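PDB 3W5M: alpha-L-rhamnosidase from Streptomyces avermitilis, which hydrolyses terminal non-reducing alpha-L-rhamnose residues, releasing L-rhamnose from citrus flavonoids and gum arabic, and binds L-rhamnose through a calcium-dependent carbohydrate-binding module. Local coordinates for residues Trp29-Ala34 and Pro985-Ala990; Phe309-Lys314 and Thr411-Thr416; Val316-Leu321 and Glu404-Asp409; Pro755-Ala760 and Lys806-Thr811; Asp810-Tyr815 and Asp834-Leu839. All blocks are in the same frame, centred on the assembly; numbering follows the deposited sequence.

Contact 1 is buried, contact 2 lies at the surface, and contacts 3, 4 and 5 are partly buried. Contacts 2 and 3 touch each other and share the sheet in which strands 398-407 and 412-416 are neighbours, yet contact 3 is made chiefly by backbone hydrogen bonds, with one salt bridge on a face of the sheet, whereas contact 2 packs side chains between two sheets. Contacts 4 and 5 share Asp810 and Thr811 in the helical domain, about 64 to 71 Å, centre to centre, from contacts 2 and 3, and salt bridges are the only hydrogen-bonded links between their segments. Contact 1 instead joins the N-terminal and C-terminal beta domains through a proline ring and a water.

Contact 1: Trp29-Ala34 and Pro985-Ala990; sequences WPMASA and PPNTTA
One water is gripped from both sides of the contact: it accepts from Met31 N at 2.9 Å and donates to Pro986 O at 2.8 Å. No direct hydrogen bond links the segments, so between the two segments themselves the water carries the polar link. It joins a strand of the N-terminal immunoglobulin-like domain to a type II beta turn, Pro985 to Thr988, that leads into strand 989-995 of the C-terminal domain. The turn presents the Pro986 ring to the strand. Its CD lies 3.3 Å from Met31 O, and its CG, turned further along the strand, comes within 4.1 Å of Ser33 CB. Were an alanine here, the two outer ring carbons would be gone, which would probably open a gap beside Met31 O and Ser33 and set the turn freer to shift. Met31 completes the apolar side. With CG anti to the carbonyl carbon (chi1 -71°) and the chain bent at chi3, its methyl CE reaches Asn987 CB at 3.8 Å. Asn987 adds further ties between the domains, ND2 donating to Asp68 O and Ser70 OG while OD1 accepts from Gln40 N. Inside the turn, Thr988 OG1 donates to Pro985 O at 2.9 Å, lying in the carbonyl plane on a lone pair.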
# COMPACT_ATOMS: atom_id res chain seq x y z
N TRP A 29 28.60 -0.44 -5.92
CA TRP A 29 29.49 0.74 -6.03
C TRP A 29 29.37 1.47 -7.38
O TRP A 29 30.16 1.24 -8.29
CB TRP A 29 30.95 0.41 -5.66
CG TRP A 29 31.52 -0.86 -6.28
CD1 TRP A 29 32.17 -0.96 -7.48
CD2 TRP A 29 31.53 -2.17 -5.70
NE1 TRP A 29 32.55 -2.27 -7.69
CE2 TRP A 29 32.18 -3.03 -6.62
CE3 TRP A 29 31.03 -2.71 -4.51
CZ2 TRP A 29 32.36 -4.39 -6.38
CZ3 TRP A 29 31.24 -4.06 -4.25
CH2 TRP A 29 31.88 -4.89 -5.20
N PRO A 30 28.37 2.35 -7.49
CA PRO A 30 28.34 3.22 -8.67
C PRO A 30 29.69 3.95 -8.77
O PRO A 30 30.30 4.29 -7.73
CB PRO A 30 27.21 4.21 -8.36
CG PRO A 30 26.41 3.61 -7.23
CD PRO A 30 27.37 2.73 -6.48
N MET A 31 30.19 4.14 -9.98
CA MET A 31 31.45 4.85 -10.15
C MET A 31 31.26 6.09 -11.03
O MET A 31 30.32 6.16 -11.81
CB MET A 31 32.50 3.93 -10.75
CG MET A 31 33.01 2.84 -9.81
SD MET A 31 33.64 1.42 -10.76
CE MET A 31 32.11 0.65 -11.29
N ALA A 32 32.14 7.08 -10.87
CA ALA A 32 32.08 8.30 -11.69
C ALA A 32 33.43 8.56 -12.32
O ALA A 32 34.47 8.29 -11.71
CB ALA A 32 31.64 9.49 -10.85
N SER A 33 33.42 9.07 -13.55
CA SER A 33 34.68 9.41 -14.23
C SER A 33 34.39 10.47 -15.26
O SER A 33 33.45 10.31 -16.04
CB SER A 33 35.27 8.18 -14.94
OG SER A 33 36.24 8.54 -15.94
N ALA A 34 35.21 11.52 -15.28
CA ALA A 34 35.12 12.54 -16.33
C ALA A 34 35.60 12.03 -17.71
O ALA A 34 35.19 12.57 -18.74
CB ALA A 34 35.90 13.80 -15.92
N PRO A 985 26.87 5.75 -17.43
CA PRO A 985 27.82 5.59 -16.32
C PRO A 985 28.96 4.58 -16.55
O PRO A 985 28.80 3.59 -17.29
CB PRO A 985 26.94 5.11 -15.14
CG PRO A 985 25.70 4.60 -15.77
CD PRO A 985 25.51 5.30 -17.07
N PRO A 986 30.10 4.81 -15.89
CA PRO A 986 31.22 3.87 -15.96
C PRO A 986 30.78 2.44 -15.68
O PRO A 986 29.87 2.21 -14.86
CB PRO A 986 32.15 4.38 -14.87
CG PRO A 986 31.89 5.85 -14.84
CD PRO A 986 30.42 5.99 -15.07
N ASN A 987 31.38 1.49 -16.40
CA ASN A 987 31.09 0.06 -16.28
C ASN A 987 29.78 -0.33 -16.95
O ASN A 987 29.25 -1.42 -16.71
CB ASN A 987 31.18 -0.46 -14.80
CG ASN A 987 31.62 -1.91 -14.74
OD1 ASN A 987 32.46 -2.33 -15.54
ND2 ASN A 987 31.06 -2.68 -13.82
N THR A 988 29.25 0.55 -17.78
CA THR A 988 28.11 0.20 -18.64
C THR A 988 28.43 0.69 -20.04
O THR A 988 29.38 1.45 -20.23
CB THR A 988 26.75 0.78 -18.12
OG1 THR A 988 26.63 2.16 -18.47
CG2 THR A 988 26.60 0.63 -16.62
N THR A 989 27.68 0.22 -21.03
CA THR A 989 27.82 0.70 -22.40
C THR A 989 26.44 1.09 -22.93
O THR A 989 25.42 0.87 -22.27
CB THR A 989 28.37 -0.39 -23.32
OG1 THR A 989 27.47 -1.50 -23.30
CG2 THR A 989 29.78 -0.82 -22.91
N ALA A 990 26.40 1.67 -24.13
CA ALA A 990 25.14 2.05 -24.74
C ALA A 990 25.12 1.73 -26.23
O ALA A 990 26.17 1.69 -26.87
CB ALA A 990 24.88 3.52 -24.54
O HOH W 1 28.98 2.80 -12.24

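Contact 2: Phe309-Lys314 and Thr411-Thr416; sequences FRLPHK and TSERIT
Ile415, Glu413 and Phe309 bury the most surface here, and Ile415 packs over a face of the Phe309 ring. Ile415 CG1 stands 3.4 Å above the plane of the Phe309 ring, offset toward the rim. Measured to the ring centroid it is 3.9 Å away and 27° off the normal, which meets the criteria for a CH-pi contact. The second branch, Ile415 CG2, also lies over this face, 3.8 Å from Phe309 CD1, while Ile415 CD1, which continues the CG1 branch, passes outside the rim, 3.6 Å from Phe309 CD2. The ring reaches this place because Phe309 CG sits between the backbone N and the carbonyl carbon (chi1 54°). Leu311 CD2 lies at the ring's edge, in its plane, and also touches Glu413 CB at 4.1 Å. Glu413, bent at chi2, uses its aliphatic part: CG rests 3.9 Å from Pro312 CD. At the exposed end Lys314 NZ donates to Thr411 OG1 at 3.0 Å, the two side chains crossing at about a right angle, and Asp409 binds both groups, by a salt bridge to the lysine and a hydrogen bond to the threonine. No backbone bond joins the segments, and the nearest CA atoms are 7.6 Å apart, at Leu311 and Glu413. This is packing between layers of a beta-sandwich, with strand 303-311 beside 368-377 in one sheet and the edge strand 412-416 beside 398-407 in the other.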
# COMPACT_ATOMS: atom_id res chain seq x y z
N PHE A 309 11.84 2.91 34.08
CA PHE A 309 13.00 2.13 34.51
C PHE A 309 14.17 3.05 34.77
O PHE A 309 14.22 4.20 34.29
CB PHE A 309 13.36 1.06 33.44
CG PHE A 309 13.58 1.65 32.06
CD1 PHE A 309 12.49 1.98 31.25
CD2 PHE A 309 14.86 1.90 31.60
CE1 PHE A 309 12.71 2.54 30.01
CE2 PHE A 309 15.09 2.44 30.35
CZ PHE A 309 14.00 2.78 29.55
N ARG A 310 15.13 2.54 35.53
CA ARG A 310 16.32 3.28 35.92
C ARG A 310 17.51 2.70 35.15
O ARG A 310 17.64 1.48 35.02
CB ARG A 310 16.49 3.14 37.44
CG ARG A 310 17.51 4.05 38.11
CD ARG A 310 18.00 3.43 39.42
NE ARG A 310 18.72 4.36 40.28
CZ ARG A 310 19.44 4.02 41.35
NH1 ARG A 310 19.56 2.74 41.71
NH2 ARG A 310 20.05 4.96 42.07
N LEU A 311 18.36 3.57 34.62
CA LEU A 311 19.60 3.16 33.99
C LEU A 311 20.78 3.67 34.83
O LEU A 311 20.62 4.63 35.59
CB LEU A 311 19.69 3.71 32.56
CG LEU A 311 18.67 3.19 31.54
CD1 LEU A 311 18.90 3.84 30.18
CD2 LEU A 311 18.71 1.67 31.47
N PRO A 312 21.97 3.04 34.70
CA PRO A 312 23.10 3.53 35.51
C PRO A 312 23.65 4.87 35.03
O PRO A 312 23.45 5.24 33.87
CB PRO A 312 24.15 2.42 35.33
CG PRO A 312 23.84 1.82 34.01
CD PRO A 312 22.34 1.84 33.91
N HIS A 313 24.34 5.58 35.92
CA HIS A 313 25.08 6.80 35.53
C HIS A 313 26.45 6.43 34.98
O HIS A 313 27.47 6.56 35.67
CB HIS A 313 25.23 7.77 36.72
CG HIS A 313 23.93 8.25 37.27
ND1 HIS A 313 23.45 9.52 37.03
CD2 HIS A 313 22.99 7.63 38.03
CE1 HIS A 313 22.27 9.66 37.62
NE2 HIS A 313 21.98 8.53 38.24
N LYS A 314 26.46 5.92 33.75
CA LYS A 314 27.67 5.59 33.03
C LYS A 314 27.52 6.12 31.65
O LYS A 314 26.41 6.30 31.17
CB LYS A 314 27.82 4.07 32.86
CG LYS A 314 28.07 3.28 34.11
CD LYS A 314 28.21 1.83 33.69
CE LYS A 314 28.08 0.92 34.89
NZ LYS A 314 28.19 -0.51 34.46
N THR A 411 29.53 -3.01 29.65
CA THR A 411 28.31 -3.56 30.26
C THR A 411 27.07 -3.14 29.44
O THR A 411 27.16 -2.30 28.54
CB THR A 411 28.09 -3.10 31.71
OG1 THR A 411 27.93 -1.66 31.75
CG2 THR A 411 29.25 -3.54 32.61
N SER A 412 25.94 -3.76 29.74
CA SER A 412 24.70 -3.41 29.05
C SER A 412 23.45 -3.66 29.87
O SER A 412 23.47 -4.34 30.90
CB SER A 412 24.63 -4.11 27.69
OG SER A 412 24.58 -5.49 27.88
N GLU A 413 22.34 -3.06 29.43
CA GLU A 413 21.07 -3.23 30.09
C GLU A 413 20.08 -3.56 28.98
O GLU A 413 20.19 -3.02 27.87
CB GLU A 413 20.64 -1.94 30.80
CG GLU A 413 21.57 -1.47 31.92
CD GLU A 413 21.65 -2.44 33.10
OE1 GLU A 413 20.75 -3.29 33.26
OE2 GLU A 413 22.63 -2.35 33.87
N ARG A 414 19.14 -4.43 29.28
CA ARG A 414 18.05 -4.72 28.35
C ARG A 414 16.71 -4.47 29.03
O ARG A 414 16.42 -5.03 30.10
CB ARG A 414 18.17 -6.18 27.85
CG ARG A 414 17.24 -6.48 26.70
CD ARG A 414 17.32 -7.95 26.32
NE ARG A 414 18.61 -8.27 25.72
CZ ARG A 414 18.88 -9.39 25.07
NH1 ARG A 414 17.95 -10.33 24.93
NH2 ARG A 414 20.09 -9.58 24.58
N ILE A 415 15.89 -3.61 28.43
CA ILE A 415 14.56 -3.30 28.95
C ILE A 415 13.59 -3.86 27.93
O ILE A 415 13.77 -3.66 26.73
CB ILE A 415 14.38 -1.76 29.11
CG1 ILE A 415 15.49 -1.15 30.00
CG2 ILE A 415 12.98 -1.43 29.61
CD1 ILE A 415 15.51 -1.67 31.43
N THR A 416 12.59 -4.63 28.38
CA THR A 416 11.66 -5.22 27.43
C THR A 416 10.20 -5.04 27.82
O THR A 416 9.87 -4.82 28.99
CB THR A 416 11.89 -6.75 27.27
OG1 THR A 416 11.72 -7.37 28.54
CG2 THR A 416 13.29 -7.07 26.74

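Contact 3: Val316-Leu321 and Glu404-Asp409; sequences VSRARL and EVEYAD
A classic beta bulge distorts this antiparallel pairing: Ser317 and Arg318 both face Glu406, and the register shifts by one between the Val316-Tyr407 and Arg318-Glu406 pairs. The evidence is at Glu406 O, which accepts from Ser317 N at 2.9 Å and Arg318 N at 3.3 Å. Both donors approach from the same face of the carbonyl, tilted 27° and 31° from its plane, and Ser317 OG adds a weak bond. Beyond the bulge the pairing is regular, with straight bonds from Glu406 N to Arg318 O and from Glu404 N to Arg320 O. On the face that carries Arg318, Arg320, Glu404 and Glu406, the side chains of Arg318 and Glu406 lie side by side, pointing the same way. Arg318 NH2 makes a salt bridge to Glu406 OE2 at 3.1 Å, with the guanidinium and carboxylate planes 39° apart. A bend at chi3 turns the guanidinium so that NE can also donate to a water held by Glu404 O. Val316, next to the bulge, sets CG1 against Val405 CG1 at 4.0 Å and CG2 3.5 Å from Tyr407 CE1. The charged face is turned to the N-terminal immunoglobulin-like domain: Arg318 NH1 donates to Arg83 O, Glu404 OE1 binds Arg83, and Arg320 binds Glu109. Glu404 OE2 accepts instead from Gln402 of its own strand. Within the sheet, strand 353-360 flanks 316-326, and edge strand 412-416 flanks 398-407.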
# COMPACT_ATOMS: atom_id res chain seq x y z
N VAL A 316 27.08 6.10 27.90
CA VAL A 316 26.41 5.24 26.90
C VAL A 316 27.24 5.22 25.64
O VAL A 316 27.64 6.27 25.12
CB VAL A 316 24.99 5.75 26.58
CG1 VAL A 316 24.35 4.97 25.44
CG2 VAL A 316 24.12 5.73 27.83
N SER A 317 27.54 4.02 25.14
CA SER A 317 28.19 3.90 23.86
C SER A 317 27.18 3.74 22.73
O SER A 317 27.45 4.17 21.61
CB SER A 317 29.22 2.75 23.86
OG SER A 317 28.59 1.51 24.18
N ARG A 318 26.01 3.16 23.02
CA ARG A 318 25.01 2.89 21.95
C ARG A 318 23.68 2.47 22.56
O ARG A 318 23.66 1.82 23.60
CB ARG A 318 25.56 1.76 21.08
CG ARG A 318 24.84 1.51 19.79
CD ARG A 318 25.48 0.31 19.10
NE ARG A 318 24.96 -0.95 19.63
CZ ARG A 318 25.10 -2.12 19.00
NH1 ARG A 318 25.74 -2.18 17.83
NH2 ARG A 318 24.60 -3.23 19.54
N ALA A 319 22.56 2.84 21.95
CA ALA A 319 21.28 2.26 22.35
C ALA A 319 20.45 2.01 21.11
O ALA A 319 20.49 2.81 20.15
CB ALA A 319 20.52 3.14 23.36
N ARG A 320 19.71 0.88 21.11
CA ARG A 320 18.88 0.49 19.99
C ARG A 320 17.54 0.08 20.53
O ARG A 320 17.46 -0.53 21.62
CB ARG A 320 19.48 -0.74 19.26
CG ARG A 320 20.85 -0.49 18.65
CD ARG A 320 20.75 0.48 17.48
NE ARG A 320 22.03 0.71 16.82
CZ ARG A 320 22.80 1.78 16.99
NH1 ARG A 320 22.42 2.74 17.83
NH2 ARG A 320 23.94 1.89 16.33
N LEU A 321 16.48 0.45 19.82
CA LEU A 321 15.18 -0.11 20.12
C LEU A 321 14.79 -0.99 18.93
O LEU A 321 14.78 -0.52 17.80
CB LEU A 321 14.11 0.98 20.33
CG LEU A 321 12.67 0.52 20.59
CD1 LEU A 321 12.55 -0.09 21.98
CD2 LEU A 321 11.64 1.64 20.43
N GLU A 404 17.97 -2.00 24.04
CA GLU A 404 19.31 -2.45 24.43
C GLU A 404 20.24 -1.27 24.55
O GLU A 404 20.44 -0.54 23.60
CB GLU A 404 19.85 -3.42 23.41
CG GLU A 404 18.94 -4.65 23.33
CD GLU A 404 19.47 -5.73 22.43
OE1 GLU A 404 20.62 -5.58 21.91
OE2 GLU A 404 18.74 -6.74 22.23
N VAL A 405 20.79 -1.08 25.74
CA VAL A 405 21.75 -0.00 25.96
C VAL A 405 23.11 -0.61 26.28
O VAL A 405 23.21 -1.42 27.20
CB VAL A 405 21.32 0.85 27.16
CG1 VAL A 405 22.18 2.12 27.20
CG2 VAL A 405 19.82 1.17 27.07
N GLU A 406 24.13 -0.22 25.52
CA GLU A 406 25.52 -0.66 25.74
C GLU A 406 26.27 0.51 26.36
O GLU A 406 26.09 1.65 25.95
CB GLU A 406 26.24 -0.99 24.44
CG GLU A 406 25.42 -1.75 23.40
CD GLU A 406 25.52 -3.26 23.49
OE1 GLU A 406 25.70 -3.81 24.61
OE2 GLU A 406 25.40 -3.91 22.42
N TYR A 407 27.14 0.20 27.31
CA TYR A 407 27.92 1.21 28.02
C TYR A 407 29.40 1.10 27.65
O TYR A 407 29.86 0.03 27.23
CB TYR A 407 27.65 1.07 29.52
CG TYR A 407 26.25 1.50 29.88
CD1 TYR A 407 25.91 2.86 29.96
CD2 TYR A 407 25.24 0.56 30.11
CE1 TYR A 407 24.63 3.27 30.28
CE2 TYR A 407 23.95 0.96 30.43
CZ TYR A 407 23.65 2.33 30.51
OH TYR A 407 22.38 2.77 30.82
N ALA A 408 30.13 2.22 27.75
CA ALA A 408 31.52 2.29 27.34
C ALA A 408 32.40 1.33 28.12
O ALA A 408 33.40 0.89 27.60
CB ALA A 408 32.07 3.73 27.41
N ASP A 409 32.01 0.97 29.35
CA ASP A 409 32.76 -0.04 30.12
C ASP A 409 32.50 -1.50 29.67
O ASP A 409 32.98 -2.44 30.31
CB ASP A 409 32.53 0.09 31.64
CG ASP A 409 31.11 -0.24 32.06
OD1 ASP A 409 30.27 -0.55 31.19
OD2 ASP A 409 30.82 -0.22 33.27
O HOH W 2 22.57 -1.32 21.62

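Contact 4: Pro755-Ala760 and Lys806-Thr811; sequences PKDVIA and KVKGDT
The backbones come closest where Pro755, the N-cap residue of helix 756-777, faces Gly809 in the type II beta turn Val807 to Asp810, their CA atoms 6.0 Å apart. Pro755 CD touches Gly809 CA at 3.7 Å. A CB on Gly809 would clash with that ring carbon, and at phi 108° it would also press on the carbonyl of Lys808, so two independent constraints favour glycine. Lys808 spans the side of the helix: CG is anti to the backbone N (chi1 -178°) and the chain stays extended, laying its methylenes past Val758 CG2, which is 3.9 Å from Lys808 CB. At its tip NZ donates to Asp757 OD2 at 3.0 Å in a salt bridge, using the syn lone pair of that oxygen. The two side chains cross at about a right angle, and both residues also touch Tyr800 of helix 783-800. Deeper in, Val758 CG1 and Val807 CG1 meet at 4.3 Å. Thr811 ends the segment as the N-cap of helix 812-820, its OG1 bonded to Thr754 OG1. A loop turn wedged against a helix start in this way ties together two interhelical connections of the (alpha/alpha)6-barrel of glycoside hydrolase family 78.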
# COMPACT_ATOMS: atom_id res chain seq x y z
N PRO A 755 -12.11 -12.91 -25.57
CA PRO A 755 -12.40 -14.23 -25.01
C PRO A 755 -11.35 -14.65 -23.98
O PRO A 755 -10.15 -14.57 -24.22
CB PRO A 755 -12.34 -15.16 -26.23
CG PRO A 755 -12.67 -14.27 -27.38
CD PRO A 755 -12.12 -12.91 -27.05
N LYS A 756 -11.83 -15.07 -22.81
CA LYS A 756 -10.96 -15.36 -21.68
C LYS A 756 -10.06 -16.58 -21.88
O LYS A 756 -9.00 -16.66 -21.26
CB LYS A 756 -11.78 -15.47 -20.38
CG LYS A 756 -12.48 -14.17 -20.01
CD LYS A 756 -13.51 -14.38 -18.91
CE LYS A 756 -14.02 -13.04 -18.42
NZ LYS A 756 -14.94 -13.27 -17.27
N ASP A 757 -10.45 -17.52 -22.75
CA ASP A 757 -9.57 -18.67 -23.06
C ASP A 757 -8.35 -18.27 -23.91
O ASP A 757 -7.27 -18.82 -23.72
CB ASP A 757 -10.32 -19.86 -23.68
CG ASP A 757 -11.11 -19.48 -24.93
OD1 ASP A 757 -11.62 -18.35 -25.03
OD2 ASP A 757 -11.25 -20.35 -25.82
N VAL A 758 -8.51 -17.31 -24.81
CA VAL A 758 -7.38 -16.72 -25.55
C VAL A 758 -6.42 -16.06 -24.55
O VAL A 758 -5.20 -16.28 -24.59
CB VAL A 758 -7.87 -15.68 -26.58
CG1 VAL A 758 -6.71 -14.96 -27.27
CG2 VAL A 758 -8.76 -16.33 -27.63
N ILE A 759 -6.98 -15.27 -23.65
CA ILE A 759 -6.19 -14.61 -22.60
C ILE A 759 -5.45 -15.61 -21.72
O ILE A 759 -4.23 -15.48 -21.50
CB ILE A 759 -7.05 -13.74 -21.67
CG1 ILE A 759 -7.71 -12.56 -22.41
CG2 ILE A 759 -6.25 -13.31 -20.44
CD1 ILE A 759 -6.80 -11.65 -23.20
N ALA A 760 -6.17 -16.59 -21.21
CA ALA A 760 -5.61 -17.55 -20.28
C ALA A 760 -4.53 -18.40 -20.92
O ALA A 760 -3.50 -18.65 -20.31
CB ALA A 760 -6.70 -18.42 -19.67
N LYS A 806 -5.96 -13.47 -38.33
CA LYS A 806 -6.99 -13.02 -37.42
C LYS A 806 -6.94 -13.85 -36.15
O LYS A 806 -6.80 -15.06 -36.18
CB LYS A 806 -8.38 -13.07 -38.06
CG LYS A 806 -8.92 -11.71 -38.49
CD LYS A 806 -8.28 -11.23 -39.79
CE LYS A 806 -8.70 -9.81 -40.12
NZ LYS A 806 -10.18 -9.61 -40.09
N VAL A 807 -7.04 -13.18 -35.01
CA VAL A 807 -7.07 -13.88 -33.75
C VAL A 807 -8.50 -13.84 -33.22
O VAL A 807 -9.20 -12.83 -33.37
CB VAL A 807 -6.06 -13.26 -32.75
CG1 VAL A 807 -6.05 -14.07 -31.45
CG2 VAL A 807 -4.66 -13.21 -33.38
N LYS A 808 -8.90 -14.95 -32.62
CA LYS A 808 -10.22 -15.12 -32.01
C LYS A 808 -10.59 -13.95 -31.10
O LYS A 808 -9.85 -13.58 -30.18
CB LYS A 808 -10.24 -16.43 -31.23
CG LYS A 808 -11.57 -16.75 -30.57
CD LYS A 808 -11.49 -18.11 -29.90
CE LYS A 808 -12.70 -18.38 -29.01
NZ LYS A 808 -12.60 -19.73 -28.39
N GLY A 809 -11.73 -13.33 -31.43
CA GLY A 809 -12.30 -12.27 -30.64
C GLY A 809 -12.11 -10.99 -31.39
O GLY A 809 -12.87 -10.04 -31.18
N ASP A 810 -11.08 -10.95 -32.24
CA ASP A 810 -10.82 -9.83 -33.11
C ASP A 810 -10.87 -8.50 -32.34
O ASP A 810 -11.36 -7.49 -32.84
CB ASP A 810 -11.81 -9.85 -34.31
CG ASP A 810 -11.36 -8.99 -35.47
OD1 ASP A 810 -10.15 -8.93 -35.76
OD2 ASP A 810 -12.23 -8.35 -36.12
N THR A 811 -10.32 -8.52 -31.12
CA THR A 811 -10.23 -7.33 -30.29
C THR A 811 -8.85 -6.69 -30.38
O THR A 811 -7.89 -7.35 -30.76
CB THR A 811 -10.55 -7.65 -28.81
OG1 THR A 811 -9.63 -8.62 -28.31
CG2 THR A 811 -11.97 -8.17 -28.65

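Contact 5: Asp810-Tyr815 and Asp834-Leu839; sequences DTQSAY and DRLVAL
Arg835 CB lies over one face of the Tyr815 ring, 4.1 Å above its plane and offset toward the rim. CG is anti to the backbone N (chi1 -175°), which puts it 3.4 Å from Tyr815 OH and close to the ring carbon CZ. The chain then bends at chi2, and CD passes 4.0 Å from Asp810 OD1. Next, NE donates to Asp810 OD1 at 3.1 Å, with an angle of 161° at the hydrogen. NH2 reaches Asp810 OD2 at 2.7 Å, about as straight. This is a side-on, two-nitrogen salt bridge in which both oxygens use syn lone pairs and the two planes are only 15° apart. One guanidinium face is covered by Leu839 CD2, 3.6 Å above its centre. Asp810 OD1 also accepts from Tyr815 OH at 2.6 Å through its anti lone pair, so one oxygen fixes both the arginine and the phenol. The carboxylate probably also eases the closeness of Lys806 NZ to Arg835. With an alanine at this position the carboxylate is gone, which is likely to leave Arg835 without its charge partner and Tyr815 OH without this acceptor. The next residue of the helix, Leu836, brings CD1 to Gln812 CB at 4.0 Å. The contact packs helix 812-820 on the next helix, 829-842, with Leu836 also touching helix 854-863, and Gln812 tied to Ser848 and His846 in the loop between helices 829-842 and 854-863.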
# COMPACT_ATOMS: atom_id res chain seq x y z
N ASP A 810 -11.08 -10.95 -32.24
CA ASP A 810 -10.82 -9.83 -33.11
C ASP A 810 -10.87 -8.50 -32.34
O ASP A 810 -11.36 -7.49 -32.84
CB ASP A 810 -11.81 -9.85 -34.31
CG ASP A 810 -11.36 -8.99 -35.47
OD1 ASP A 810 -10.15 -8.93 -35.76
OD2 ASP A 810 -12.23 -8.35 -36.12
N THR A 811 -10.32 -8.52 -31.12
CA THR A 811 -10.23 -7.33 -30.29
C THR A 811 -8.85 -6.69 -30.38
O THR A 811 -7.89 -7.35 -30.76
CB THR A 811 -10.55 -7.65 -28.81
OG1 THR A 811 -9.63 -8.62 -28.31
CG2 THR A 811 -11.97 -8.17 -28.65
N GLN A 812 -8.76 -5.41 -30.02
CA GLN A 812 -7.46 -4.74 -29.96
C GLN A 812 -6.51 -5.54 -29.04
O GLN A 812 -5.37 -5.83 -29.42
CB GLN A 812 -7.62 -3.28 -29.48
CG GLN A 812 -8.29 -2.36 -30.48
CD GLN A 812 -8.19 -0.89 -30.09
OE1 GLN A 812 -7.38 -0.53 -29.25
NE2 GLN A 812 -9.02 -0.05 -30.70
N SER A 813 -7.01 -5.94 -27.87
CA SER A 813 -6.21 -6.70 -26.89
C SER A 813 -5.80 -8.08 -27.37
O SER A 813 -4.70 -8.51 -27.05
CB SER A 813 -6.92 -6.80 -25.54
OG SER A 813 -6.81 -5.56 -24.89
N ALA A 814 -6.66 -8.74 -28.15
CA ALA A 814 -6.33 -10.03 -28.78
C ALA A 814 -5.07 -9.95 -29.63
O ALA A 814 -4.25 -10.87 -29.60
CB ALA A 814 -7.50 -10.57 -29.60
N TYR A 815 -4.90 -8.86 -30.36
CA TYR A 815 -3.71 -8.70 -31.19
C TYR A 815 -2.53 -8.22 -30.38
O TYR A 815 -1.42 -8.73 -30.53
CB TYR A 815 -4.00 -7.76 -32.35
CG TYR A 815 -5.03 -8.38 -33.26
CD1 TYR A 815 -4.75 -9.58 -33.93
CD2 TYR A 815 -6.29 -7.80 -33.41
CE1 TYR A 815 -5.70 -10.17 -34.75
CE2 TYR A 815 -7.25 -8.39 -34.23
CZ TYR A 815 -6.95 -9.57 -34.88
OH TYR A 815 -7.89 -10.15 -35.70
N ASP A 834 -1.38 -5.16 -38.84
CA ASP A 834 -2.21 -4.39 -39.77
C ASP A 834 -3.66 -4.32 -39.27
O ASP A 834 -4.30 -3.26 -39.33
CB ASP A 834 -2.18 -5.02 -41.18
CG ASP A 834 -0.93 -4.63 -42.01
OD1 ASP A 834 -0.22 -3.65 -41.66
OD2 ASP A 834 -0.66 -5.31 -43.03
N ARG A 835 -4.18 -5.47 -38.83
CA ARG A 835 -5.52 -5.63 -38.29
C ARG A 835 -5.73 -4.82 -36.99
O ARG A 835 -6.82 -4.31 -36.74
CB ARG A 835 -5.82 -7.12 -38.06
CG ARG A 835 -7.24 -7.43 -37.61
CD ARG A 835 -8.27 -6.76 -38.51
NE ARG A 835 -9.65 -7.00 -38.10
CZ ARG A 835 -10.68 -6.25 -38.49
NH1 ARG A 835 -10.49 -5.20 -39.28
NH2 ARG A 835 -11.91 -6.53 -38.09
N LEU A 836 -4.68 -4.72 -36.17
CA LEU A 836 -4.73 -3.95 -34.94
C LEU A 836 -4.91 -2.49 -35.26
O LEU A 836 -5.80 -1.82 -34.70
CB LEU A 836 -3.43 -4.14 -34.14
CG LEU A 836 -3.25 -3.29 -32.87
CD1 LEU A 836 -4.36 -3.57 -31.83
CD2 LEU A 836 -1.86 -3.57 -32.32
N VAL A 837 -4.08 -2.00 -36.18
CA VAL A 837 -4.13 -0.63 -36.64
C VAL A 837 -5.50 -0.33 -37.26
O VAL A 837 -6.02 0.78 -37.09
CB VAL A 837 -3.01 -0.34 -37.64
CG1 VAL A 837 -3.14 1.05 -38.23
CG2 VAL A 837 -1.65 -0.48 -36.95
N ALA A 838 -6.06 -1.32 -37.94
CA ALA A 838 -7.36 -1.17 -38.60
C ALA A 838 -8.46 -0.97 -37.56
O ALA A 838 -9.35 -0.13 -37.75
CB ALA A 838 -7.66 -2.39 -39.47
N LEU A 839 -8.38 -1.74 -36.46
CA LEU A 839 -9.35 -1.64 -35.36
C LEU A 839 -9.26 -0.30 -34.62
O LEU A 839 -10.28 0.25 -34.22
CB LEU A 839 -9.23 -2.81 -34.39
CG LEU A 839 -9.47 -4.24 -34.88
CD1 LEU A 839 -9.06 -5.23 -33.82
CD2 LEU A 839 -10.93 -4.48 -35.24